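Long-range contacts in type IV pilus assembly protein PilF (Thermus thermophilus HB8, PDB 5OIU), which hydrolyses ATP as a hexameric AAA+ motor and is thought thereby to power the assembly of type IV pili: residues 116-124 with 157-165; 29-38 with 49-60. All coordinates share one frame; numbering follows the deposited sequence.

Interaction 1: residues 116-124 with 157-165. With ATP (adenosine-5'-triphosphate), chain Q.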
loop_
_atom_site.group_PDB
_atom_site.type_symbol
_atom_site.label_atom_id
_atom_site.label_comp_id
_atom_site.label_asym_id
_atom_site.label_seq_id
_atom_site.Cartn_x
_atom_site.Cartn_y
_atom_site.Cartn_z
ATOM N N SER C 116 -27.224 -6.820 -35.151
ATOM C CA SER C 116 -28.653 -6.586 -35.135
ATOM C C SER C 116 -28.945 -5.131 -34.778
ATOM O O SER C 116 -28.097 -4.397 -34.249
ATOM C CB SER C 116 -29.339 -7.514 -34.134
ATOM O OG SER C 116 -30.673 -7.094 -33.894
ATOM N N ASP C 117 -30.167 -4.712 -35.082
ATOM C CA ASP C 117 -30.636 -3.453 -34.548
ATOM C C ASP C 117 -30.518 -3.470 -33.027
ATOM O O ASP C 117 -30.446 -4.530 -32.388
ATOM C CB ASP C 117 -32.072 -3.195 -34.994
ATOM C CG ASP C 117 -32.184 -3.096 -36.495
ATOM O OD1 ASP C 117 -31.149 -2.756 -37.113
ATOM O OD2 ASP C 117 -33.276 -3.367 -37.053
ATOM N N ILE C 118 -30.453 -2.281 -32.450
ATOM C CA ILE C 118 -30.368 -2.207 -30.992
ATOM C C ILE C 118 -31.727 -2.579 -30.404
ATOM O O ILE C 118 -32.752 -2.002 -30.808
ATOM C CB ILE C 118 -29.921 -0.810 -30.555
ATOM C CG1 ILE C 118 -28.630 -0.432 -31.278
ATOM C CG2 ILE C 118 -29.705 -0.746 -29.037
ATOM C CD1 ILE C 118 -28.549 1.029 -31.625
ATOM N N PRO C 119 -31.784 -3.527 -29.474
ATOM C CA PRO C 119 -33.055 -3.978 -28.909
ATOM C C PRO C 119 -33.478 -3.155 -27.696
ATOM O O PRO C 119 -32.705 -2.376 -27.128
ATOM C CB PRO C 119 -32.731 -5.408 -28.483
ATOM C CG PRO C 119 -31.276 -5.324 -28.060
ATOM C CD PRO C 119 -30.639 -4.192 -28.834
ATOM N N GLU C 120 -34.732 -3.352 -27.303
ATOM C CA GLU C 120 -35.185 -2.844 -26.021
ATOM C C GLU C 120 -34.495 -3.615 -24.902
ATOM O O GLU C 120 -34.089 -4.766 -25.074
ATOM C CB GLU C 120 -36.704 -2.963 -25.904
ATOM C CG GLU C 120 -37.502 -2.030 -26.850
ATOM C CD GLU C 120 -37.028 -0.569 -26.819
ATOM O OE1 GLU C 120 -36.857 0.018 -25.712
ATOM O OE2 GLU C 120 -36.819 -0.003 -27.917
ATOM N N ILE C 121 -34.373 -2.979 -23.737
ATOM C CA ILE C 121 -33.626 -3.594 -22.650
ATOM C C ILE C 121 -34.216 -4.931 -22.208
ATOM O O ILE C 121 -33.544 -5.700 -21.512
ATOM C CB ILE C 121 -33.527 -2.632 -21.459
ATOM C CG1 ILE C 121 -34.911 -2.164 -21.050
ATOM C CG2 ILE C 121 -32.578 -1.471 -21.758
ATOM C CD1 ILE C 121 -34.912 -1.653 -19.628
ATOM N N GLU C 122 -35.458 -5.230 -22.593
ATOM C CA GLU C 122 -36.124 -6.452 -22.159
ATOM C C GLU C 122 -35.701 -7.672 -22.966
ATOM O O GLU C 122 -35.984 -8.798 -22.543
ATOM C CB GLU C 122 -37.646 -6.277 -22.228
ATOM C CG GLU C 122 -38.209 -5.355 -21.139
ATOM C CD GLU C 122 -38.203 -3.872 -21.531
ATOM O OE1 GLU C 122 -38.440 -3.024 -20.632
ATOM O OE2 GLU C 122 -37.960 -3.561 -22.728
ATOM N N ASP C 123 -35.036 -7.473 -24.106
ATOM C CA ASP C 123 -34.456 -8.558 -24.888
ATOM C C ASP C 123 -32.933 -8.597 -24.764
ATOM O O ASP C 123 -32.246 -9.038 -25.688
ATOM C CB ASP C 123 -34.842 -8.437 -26.364
ATOM C CG ASP C 123 -36.324 -8.178 -26.567
ATOM O OD1 ASP C 123 -37.114 -8.995 -26.055
ATOM O OD2 ASP C 123 -36.694 -7.169 -27.236
ATOM N N LEU C 124 -32.385 -8.117 -23.653
ATOM C CA LEU C 124 -30.943 -8.159 -23.461
ATOM C C LEU C 124 -30.475 -9.446 -22.816
ATOM O O LEU C 124 -29.271 -9.591 -22.595
ATOM C CB LEU C 124 -30.472 -6.989 -22.599
ATOM C CG LEU C 124 -30.241 -5.674 -23.322
ATOM C CD1 LEU C 124 -29.925 -4.596 -22.288
ATOM C CD2 LEU C 124 -29.129 -5.834 -24.304
ATOM N N PHE C 157 -23.230 -2.694 -27.145
ATOM C CA PHE C 157 -24.584 -3.109 -27.478
ATOM C C PHE C 157 -25.509 -2.940 -26.282
ATOM O O PHE C 157 -26.627 -2.433 -26.417
ATOM C CB PHE C 157 -24.560 -4.554 -27.953
ATOM C CG PHE C 157 -25.815 -5.012 -28.616
ATOM C CD1 PHE C 157 -26.031 -4.768 -29.971
ATOM C CD2 PHE C 157 -26.754 -5.762 -27.906
ATOM C CE1 PHE C 157 -27.181 -5.238 -30.614
ATOM C CE2 PHE C 157 -27.900 -6.240 -28.537
ATOM C CZ PHE C 157 -28.119 -5.975 -29.895
ATOM N N THR C 158 -25.054 -3.351 -25.097
ATOM C CA THR C 158 -25.838 -3.125 -23.882
ATOM C C THR C 158 -26.029 -1.634 -23.616
ATOM O O THR C 158 -27.141 -1.185 -23.307
ATOM C CB THR C 158 -25.148 -3.801 -22.694
ATOM O OG1 THR C 158 -25.334 -5.211 -22.799
ATOM C CG2 THR C 158 -25.705 -3.301 -21.351
ATOM N N THR C 159 -24.956 -0.855 -23.766
ATOM C CA THR C 159 -24.991 0.576 -23.477
ATOM C C THR C 159 -26.061 1.289 -24.296
ATOM O O THR C 159 -26.854 2.073 -23.758
ATOM C CB THR C 159 -23.616 1.177 -23.750
ATOM O OG1 THR C 159 -22.694 0.736 -22.729
ATOM C CG2 THR C 159 -23.697 2.682 -23.795
ATOM N N PHE C 160 -26.115 1.006 -25.602
ATOM C CA PHE C 160 -27.042 1.726 -26.467
ATOM C C PHE C 160 -28.477 1.283 -26.252
ATOM O O PHE C 160 -29.399 2.100 -26.373
ATOM C CB PHE C 160 -26.618 1.564 -27.910
ATOM C CG PHE C 160 -25.573 2.529 -28.294
ATOM C CD1 PHE C 160 -25.915 3.832 -28.631
ATOM C CD2 PHE C 160 -24.238 2.175 -28.238
ATOM C CE1 PHE C 160 -24.933 4.757 -28.958
ATOM C CE2 PHE C 160 -23.250 3.092 -28.567
ATOM C CZ PHE C 160 -23.597 4.384 -28.930
ATOM N N SER C 161 -28.678 0.010 -25.909
ATOM C CA SER C 161 -29.982 -0.430 -25.434
ATOM C C SER C 161 -30.452 0.407 -24.248
ATOM O O SER C 161 -31.612 0.826 -24.196
ATOM C CB SER C 161 -29.907 -1.900 -25.052
ATOM O OG SER C 161 -31.195 -2.398 -24.790
ATOM N N ILE C 162 -29.559 0.655 -23.281
ATOM C CA ILE C 162 -29.890 1.518 -22.148
ATOM C C ILE C 162 -30.371 2.879 -22.644
ATOM O O ILE C 162 -31.494 3.315 -22.350
ATOM C CB ILE C 162 -28.673 1.669 -21.218
ATOM C CG1 ILE C 162 -28.304 0.332 -20.575
ATOM C CG2 ILE C 162 -28.924 2.775 -20.183
ATOM C CD1 ILE C 162 -27.220 0.453 -19.532
ATOM N N LEU C 163 -29.512 3.564 -23.413
ATOM C CA LEU C 163 -29.834 4.876 -23.965
ATOM C C LEU C 163 -31.143 4.858 -24.758
ATOM O O LEU C 163 -31.898 5.835 -24.737
ATOM C CB LEU C 163 -28.677 5.363 -24.844
ATOM C CG LEU C 163 -27.319 5.635 -24.167
ATOM C CD1 LEU C 163 -26.386 6.365 -25.116
ATOM C CD2 LEU C 163 -27.447 6.409 -22.842
ATOM N N LYS C 164 -31.439 3.748 -25.445
ATOM C CA LYS C 164 -32.727 3.623 -26.124
ATOM C C LYS C 164 -33.883 3.820 -25.151
ATOM O O LYS C 164 -34.880 4.469 -25.483
ATOM C CB LYS C 164 -32.834 2.265 -26.808
ATOM C CG LYS C 164 -33.628 2.289 -28.096
ATOM C CD LYS C 164 -33.509 0.949 -28.826
ATOM C CE LYS C 164 -34.387 0.894 -30.076
ATOM N NZ LYS C 164 -33.600 0.409 -31.255
ATOM N N ARG C 165 -33.761 3.295 -23.933
ATOM C CA ARG C 165 -34.834 3.472 -22.965
ATOM C C ARG C 165 -34.832 4.876 -22.361
ATOM O O ARG C 165 -35.875 5.524 -22.311
ATOM C CB ARG C 165 -34.735 2.426 -21.857
ATOM C CG ARG C 165 -35.848 2.534 -20.815
ATOM C CD ARG C 165 -37.261 2.421 -21.423
ATOM N NE ARG C 165 -37.379 1.331 -22.391
ATOM C CZ ARG C 165 -37.645 0.064 -22.085
ATOM N NH1 ARG C 165 -37.838 -0.287 -20.827
ATOM N NH2 ARG C 165 -37.712 -0.856 -23.041
HETATM P PG ATP Q . -15.443 -3.582 -27.909
HETATM O O1G ATP Q . -14.579 -4.281 -26.864
HETATM O O2G ATP Q . -15.835 -2.167 -27.538
HETATM O O3G ATP Q . -14.925 -3.675 -29.321
HETATM P PB ATP Q . -18.060 -4.417 -27.059
HETATM O O1B ATP Q . -17.642 -4.993 -25.731
HETATM O O2B ATP Q . -18.698 -3.050 -27.152
HETATM O O3B ATP Q . -16.804 -4.448 -28.063
HETATM P PA ATP Q . -20.090 -4.979 -28.928
HETATM O O1A ATP Q . -21.390 -4.337 -28.522
HETATM O O2A ATP Q . -19.227 -4.275 -29.946
HETATM O O3A ATP Q . -19.132 -5.419 -27.712
HETATM O "O5'" ATP Q . -20.550 -6.402 -29.506
HETATM C "C5'" ATP Q . -19.624 -7.335 -30.057
HETATM C "C4'" ATP Q . -20.435 -8.300 -30.912
HETATM O "O4'" ATP Q . -21.330 -9.070 -30.103
HETATM C "C3'" ATP Q . -21.275 -7.522 -31.906
HETATM O "O3'" ATP Q . -21.157 -8.261 -33.137
HETATM C "C2'" ATP Q . -22.668 -7.540 -31.283
HETATM O "O2'" ATP Q . -23.747 -7.397 -32.226
HETATM C "C1'" ATP Q . -22.680 -8.859 -30.506
HETATM N N9 ATP Q . -23.516 -8.814 -29.290
HETATM C C8 ATP Q . -23.432 -7.863 -28.333
HETATM N N7 ATP Q . -24.322 -8.101 -27.334
HETATM C C5 ATP Q . -25.001 -9.217 -27.645
HETATM C C6 ATP Q . -26.080 -10.009 -27.013
HETATM N N6 ATP Q . -26.629 -9.637 -25.828
HETATM N N1 ATP Q . -26.502 -11.117 -27.657
HETATM C C2 ATP Q . -25.957 -11.490 -28.833
HETATM N N3 ATP Q . -24.972 -10.820 -29.465
HETATM C C4 ATP Q . -24.458 -9.691 -28.932
#
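Arg165 leaves helix 155-166 with CG anti to the backbone N (chi1 -179°), then bends at chi2 and chi3, which lays its guanidinium beside the short 3-10 turn 121-122. NE passes 3.6 Å from OE1 of Glu120. CZ is 3.7 Å from CG1 of Ile121, which covers one face of the group. At the tip, NH1 bonds to OE1 of Glu122 at 2.8 Å and NH2 to OE2 of Glu122 at 2.7 Å, an end-on grip on the two syn lone pairs. NH2 also donates to the anti lone pair of Glu120 OE1, and both carboxylates lie nearly coplanar with the guanidinium.

The helix is the one that follows the P-loop (Walker A) of this ATPase, and at its start Phe157 N donates to ATP O1A at 2.8 Å. The Phe157 ring has CD2 3.4 Å from N7 of the adenine, while its CZ and CE2 meet CD of Pro119. Between these ends Ser161 OG donates to Pro119 O from above the carbonyl plane, with Leu124 CD1 packed against the hydroxyl. Lys164 NZ reaches Ile118 O at 2.6 Å, and Ile118 CG2 sits over the backbone of Phe160 and Ser161.

Interaction 2: residues 29-38 with 49-60; sequences IEPRQNDVQV and YSTLPKGALNAV
Val36 and Leu52 hold each other by two backbone bonds: Val36 N to Leu52 O at 2.6 Å, nearly straight at 175°, and Leu52 N back to Val36 O. Their CB atoms lie 4.0 Å apart on the sheet face that also carries Val38 and Ser50. Further along, Val38 N donates to Ser50 O at 2.8 Å, but Val38 O faces two residues, with a bond from Tyr49 N and a weak one from Ser50 N. This is a classic beta bulge in the antiparallel hairpin of strands 36-42 and 45-52. The Tyr49 side chain lies alongside Val38, its CD2 3.8 Å from CG1.

Gln37 projects from the other face, on the side of Thr51. A bend at chi2 (98°) curls its amide back so that NE2 donates to Val38 O at 3.0 Å, from the face of that carbonyl opposite Tyr49 N. Gln37 CB lies against one face of the Arg32 guanidinium. With an alanine in place of Gln37, Val38 O loses its side-chain donor, and the Arg32 guanidinium, without its weak bond to Gln37 OE1, would probably be freer to turn. Arg32 also forms a long salt bridge to Glu30, whose OE1 pairs with Lys106 and Arg39 and bonds to Asn188 of a neighbouring subunit.

On the Val36 face, helix 57-67 folds back over the sheet. Leu57, with CG anti to the backbone N (chi1 175°), sets CD1 3.9 Å from Val36 CG2 and CD2 3.7 Å from Pro31 CB. One turn on, Val60 CG1 meets Ile29 CD1. Before the helix, CD and CE of Lys54 run past Arg32 O, CD at 3.4 Å. From helix 6-22, Phe11 packs on Val38 and Leu52.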
loop_
_atom_site.group_PDB
_atom_site.type_symbol
_atom_site.label_atom_id
_atom_site.label_comp_id
_atom_site.label_asym_id
_atom_site.label_seq_id
_atom_site.Cartn_x
_atom_site.Cartn_y
_atom_site.Cartn_z
ATOM N N ILE C 29 -3.602 -15.190 -42.413
ATOM C CA ILE C 29 -2.457 -14.783 -43.224
ATOM C C ILE C 29 -1.205 -15.301 -42.523
ATOM O O ILE C 29 -0.684 -14.659 -41.598
ATOM C CB ILE C 29 -2.420 -13.267 -43.436
ATOM C CG1 ILE C 29 -3.723 -12.836 -44.120
ATOM C CG2 ILE C 29 -1.224 -12.867 -44.293
ATOM C CD1 ILE C 29 -3.749 -11.406 -44.631
ATOM N N GLU C 30 -0.718 -16.472 -42.954
ATOM C CA GLU C 30 0.356 -17.187 -42.275
ATOM C C GLU C 30 1.667 -17.082 -43.034
ATOM O O GLU C 30 1.791 -17.660 -44.123
ATOM C CB GLU C 30 0.006 -18.666 -42.096
ATOM C CG GLU C 30 -1.447 -18.987 -41.771
ATOM C CD GLU C 30 -1.604 -20.414 -41.248
ATOM O OE1 GLU C 30 -2.466 -20.648 -40.373
ATOM O OE2 GLU C 30 -0.844 -21.309 -41.709
ATOM N N PRO C 31 2.693 -16.447 -42.476
ATOM C CA PRO C 31 4.044 -16.631 -43.023
ATOM C C PRO C 31 4.512 -18.067 -42.798
ATOM O O PRO C 31 4.350 -18.623 -41.714
ATOM C CB PRO C 31 4.887 -15.623 -42.232
ATOM C CG PRO C 31 4.186 -15.538 -40.923
ATOM C CD PRO C 31 2.710 -15.709 -41.204
ATOM N N ARG C 32 5.057 -18.674 -43.842
ATOM C CA ARG C 32 5.654 -20.006 -43.787
ATOM C C ARG C 32 7.145 -19.897 -44.135
ATOM O O ARG C 32 7.715 -18.802 -44.191
ATOM C CB ARG C 32 4.898 -20.975 -44.709
ATOM C CG ARG C 32 3.602 -21.528 -44.096
ATOM C CD ARG C 32 2.694 -22.251 -45.108
ATOM N NE ARG C 32 1.340 -22.448 -44.573
ATOM C CZ ARG C 32 0.336 -23.030 -45.234
ATOM N NH1 ARG C 32 -0.863 -23.145 -44.661
ATOM N NH2 ARG C 32 0.524 -23.485 -46.470
ATOM N N GLN C 33 7.789 -21.040 -44.367
ATOM C CA GLN C 33 9.237 -21.021 -44.580
ATOM C C GLN C 33 9.601 -20.322 -45.885
ATOM O O GLN C 33 10.505 -19.477 -45.913
ATOM C CB GLN C 33 9.784 -22.443 -44.566
ATOM C CG GLN C 33 11.286 -22.548 -44.517
ATOM C CD GLN C 33 11.722 -23.989 -44.378
ATOM O OE1 GLN C 33 11.208 -24.865 -45.080
ATOM N NE2 GLN C 33 12.643 -24.254 -43.449
ATOM N N ASN C 34 8.885 -20.634 -46.970
ATOM C CA ASN C 34 9.211 -20.107 -48.288
ATOM C C ASN C 34 8.118 -19.261 -48.933
ATOM O O ASN C 34 8.352 -18.712 -50.016
ATOM C CB ASN C 34 9.596 -21.266 -49.205
ATOM C CG ASN C 34 10.813 -21.978 -48.693
ATOM O OD1 ASN C 34 10.765 -23.161 -48.344
ATOM N ND2 ASN C 34 11.912 -21.232 -48.575
ATOM N N ASP C 35 6.961 -19.104 -48.288
ATOM C CA ASP C 35 5.884 -18.273 -48.807
ATOM C C ASP C 35 5.004 -17.801 -47.650
ATOM O O ASP C 35 5.208 -18.160 -46.487
ATOM C CB ASP C 35 5.061 -19.042 -49.845
ATOM C CG ASP C 35 4.436 -20.301 -49.279
ATOM O OD1 ASP C 35 5.014 -20.885 -48.330
ATOM O OD2 ASP C 35 3.366 -20.709 -49.779
ATOM N N VAL C 36 4.021 -16.973 -47.979
ATOM C CA VAL C 36 2.925 -16.657 -47.074
ATOM C C VAL C 36 1.669 -17.278 -47.670
ATOM O O VAL C 36 1.340 -17.036 -48.839
ATOM C CB VAL C 36 2.751 -15.145 -46.871
ATOM C CG1 VAL C 36 1.562 -14.902 -46.012
ATOM C CG2 VAL C 36 3.983 -14.543 -46.242
ATOM N N GLN C 37 0.990 -18.102 -46.884
ATOM C CA GLN C 37 -0.256 -18.714 -47.301
ATOM C C GLN C 37 -1.418 -17.956 -46.680
ATOM O O GLN C 37 -1.356 -17.538 -45.519
ATOM C CB GLN C 37 -0.310 -20.196 -46.909
ATOM C CG GLN C 37 -1.730 -20.787 -46.890
ATOM C CD GLN C 37 -2.096 -21.558 -48.162
ATOM O OE1 GLN C 37 -1.628 -22.681 -48.373
ATOM N NE2 GLN C 37 -2.938 -20.953 -49.010
ATOM N N VAL C 38 -2.461 -17.750 -47.479
ATOM C CA VAL C 38 -3.711 -17.152 -47.033
ATOM C C VAL C 38 -4.758 -18.250 -47.022
ATOM O O VAL C 38 -4.936 -18.955 -48.021
ATOM C CB VAL C 38 -4.125 -15.985 -47.947
ATOM C CG1 VAL C 38 -5.489 -15.411 -47.560
ATOM C CG2 VAL C 38 -3.067 -14.917 -47.910
ATOM N N TYR C 49 -6.787 -20.304 -49.923
ATOM C CA TYR C 49 -7.234 -19.253 -50.835
ATOM C C TYR C 49 -6.161 -18.892 -51.864
ATOM O O TYR C 49 -6.407 -18.939 -53.075
ATOM C CB TYR C 49 -7.620 -17.998 -50.041
ATOM C CG TYR C 49 -7.988 -16.814 -50.912
ATOM C CD1 TYR C 49 -9.101 -16.866 -51.743
ATOM C CD2 TYR C 49 -7.238 -15.646 -50.901
ATOM C CE1 TYR C 49 -9.463 -15.787 -52.534
ATOM C CE2 TYR C 49 -7.597 -14.556 -51.697
ATOM C CZ TYR C 49 -8.708 -14.644 -52.514
ATOM O OH TYR C 49 -9.093 -13.604 -53.327
ATOM N N SER C 50 -4.972 -18.514 -51.383
ATOM C CA SER C 50 -3.912 -17.932 -52.198
ATOM C C SER C 50 -2.596 -17.994 -51.425
ATOM O O SER C 50 -2.582 -18.190 -50.207
ATOM C CB SER C 50 -4.259 -16.489 -52.589
ATOM O OG SER C 50 -3.097 -15.703 -52.758
ATOM N N THR C 51 -1.485 -17.847 -52.153
ATOM C CA THR C 51 -0.166 -17.717 -51.550
ATOM C C THR C 51 0.500 -16.444 -52.040
ATOM O O THR C 51 0.216 -15.940 -53.127
ATOM C CB THR C 51 0.774 -18.882 -51.864
ATOM O OG1 THR C 51 1.260 -18.727 -53.198
ATOM C CG2 THR C 51 0.093 -20.234 -51.699
ATOM N N LEU C 52 1.422 -15.951 -51.220
ATOM C CA LEU C 52 2.126 -14.699 -51.393
ATOM C C LEU C 52 3.609 -14.938 -51.167
ATOM O O LEU C 52 3.976 -15.757 -50.315
ATOM C CB LEU C 52 1.631 -13.651 -50.391
ATOM C CG LEU C 52 0.835 -12.472 -50.930
ATOM C CD1 LEU C 52 -0.428 -12.945 -51.640
ATOM C CD2 LEU C 52 0.507 -11.532 -49.778
ATOM N N PRO C 53 4.482 -14.257 -51.908
ATOM C CA PRO C 53 5.918 -14.375 -51.633
ATOM C C PRO C 53 6.266 -13.686 -50.326
ATOM O O PRO C 53 5.691 -12.651 -49.981
ATOM C CB PRO C 53 6.569 -13.680 -52.835
ATOM C CG PRO C 53 5.520 -12.766 -53.337
ATOM C CD PRO C 53 4.216 -13.447 -53.102
ATOM N N LYS C 54 7.216 -14.276 -49.595
ATOM C CA LYS C 54 7.505 -13.833 -48.236
ATOM C C LYS C 54 7.912 -12.366 -48.155
ATOM O O LYS C 54 7.747 -11.748 -47.097
ATOM C CB LYS C 54 8.589 -14.717 -47.623
ATOM C CG LYS C 54 8.663 -14.608 -46.111
ATOM C CD LYS C 54 8.977 -15.955 -45.491
ATOM C CE LYS C 54 9.379 -15.779 -44.036
ATOM N NZ LYS C 54 10.510 -16.699 -43.723
ATOM N N GLY C 55 8.430 -11.783 -49.236
ATOM C CA GLY C 55 8.689 -10.349 -49.215
ATOM C C GLY C 55 7.447 -9.485 -49.068
ATOM O O GLY C 55 7.547 -8.345 -48.602
ATOM N N ALA C 56 6.275 -10.004 -49.441
ATOM C CA ALA C 56 5.040 -9.234 -49.358
ATOM C C ALA C 56 4.526 -9.089 -47.931
ATOM O O ALA C 56 3.660 -8.237 -47.691
ATOM C CB ALA C 56 3.958 -9.888 -50.216
ATOM N N LEU C 57 5.064 -9.878 -46.987
ATOM C CA LEU C 57 4.431 -10.059 -45.682
ATOM C C LEU C 57 4.313 -8.752 -44.917
ATOM O O LEU C 57 3.227 -8.397 -44.451
ATOM C CB LEU C 57 5.206 -11.082 -44.848
ATOM C CG LEU C 57 4.700 -11.251 -43.410
ATOM C CD1 LEU C 57 3.364 -11.981 -43.414
ATOM C CD2 LEU C 57 5.703 -11.995 -42.548
ATOM N N ASN C 58 5.417 -8.024 -44.758
ATOM C CA ASN C 58 5.361 -6.829 -43.921
ATOM C C ASN C 58 4.418 -5.777 -44.507
ATOM O O ASN C 58 3.651 -5.144 -43.770
ATOM C CB ASN C 58 6.768 -6.280 -43.707
ATOM C CG ASN C 58 7.585 -7.149 -42.762
ATOM O OD1 ASN C 58 7.205 -7.356 -41.608
ATOM N ND2 ASN C 58 8.696 -7.686 -43.256
ATOM N N ALA C 59 4.421 -5.611 -45.834
ATOM C CA ALA C 59 3.476 -4.692 -46.469
ATOM C C ALA C 59 2.033 -5.080 -46.167
ATOM O O ALA C 59 1.219 -4.237 -45.772
ATOM C CB ALA C 59 3.707 -4.666 -47.977
ATOM N N VAL C 60 1.696 -6.357 -46.357
ATOM C CA VAL C 60 0.345 -6.833 -46.073
ATOM C C VAL C 60 0.001 -6.618 -44.601
ATOM O O VAL C 60 -1.062 -6.073 -44.265
ATOM C CB VAL C 60 0.212 -8.311 -46.487
ATOM C CG1 VAL C 60 -0.938 -8.989 -45.762
ATOM C CG2 VAL C 60 0.005 -8.405 -47.976
#

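From the N terminus, helix 6-22 leads into strand 26-31, and interaction 2 then closes a short excursion: the hairpin 36-42/45-52 at one edge of the six-stranded antiparallel sheet, with helix 57-67 returned over it. The chain next adds strands 79-87, 90-101 and 104-111 before interaction 1 opens. That contact closes the loop from residue 124 to 157, which includes helix 128-138, strand 143-148 and the P-loop, and so ties the segment leaving the first sheet to the nucleotide-binding core. The two contacts follow in series, neither nested nor crossed. Interactions 1 and 2 lie on opposite sides of the chain's centre, their nearest atoms about 26 Å apart.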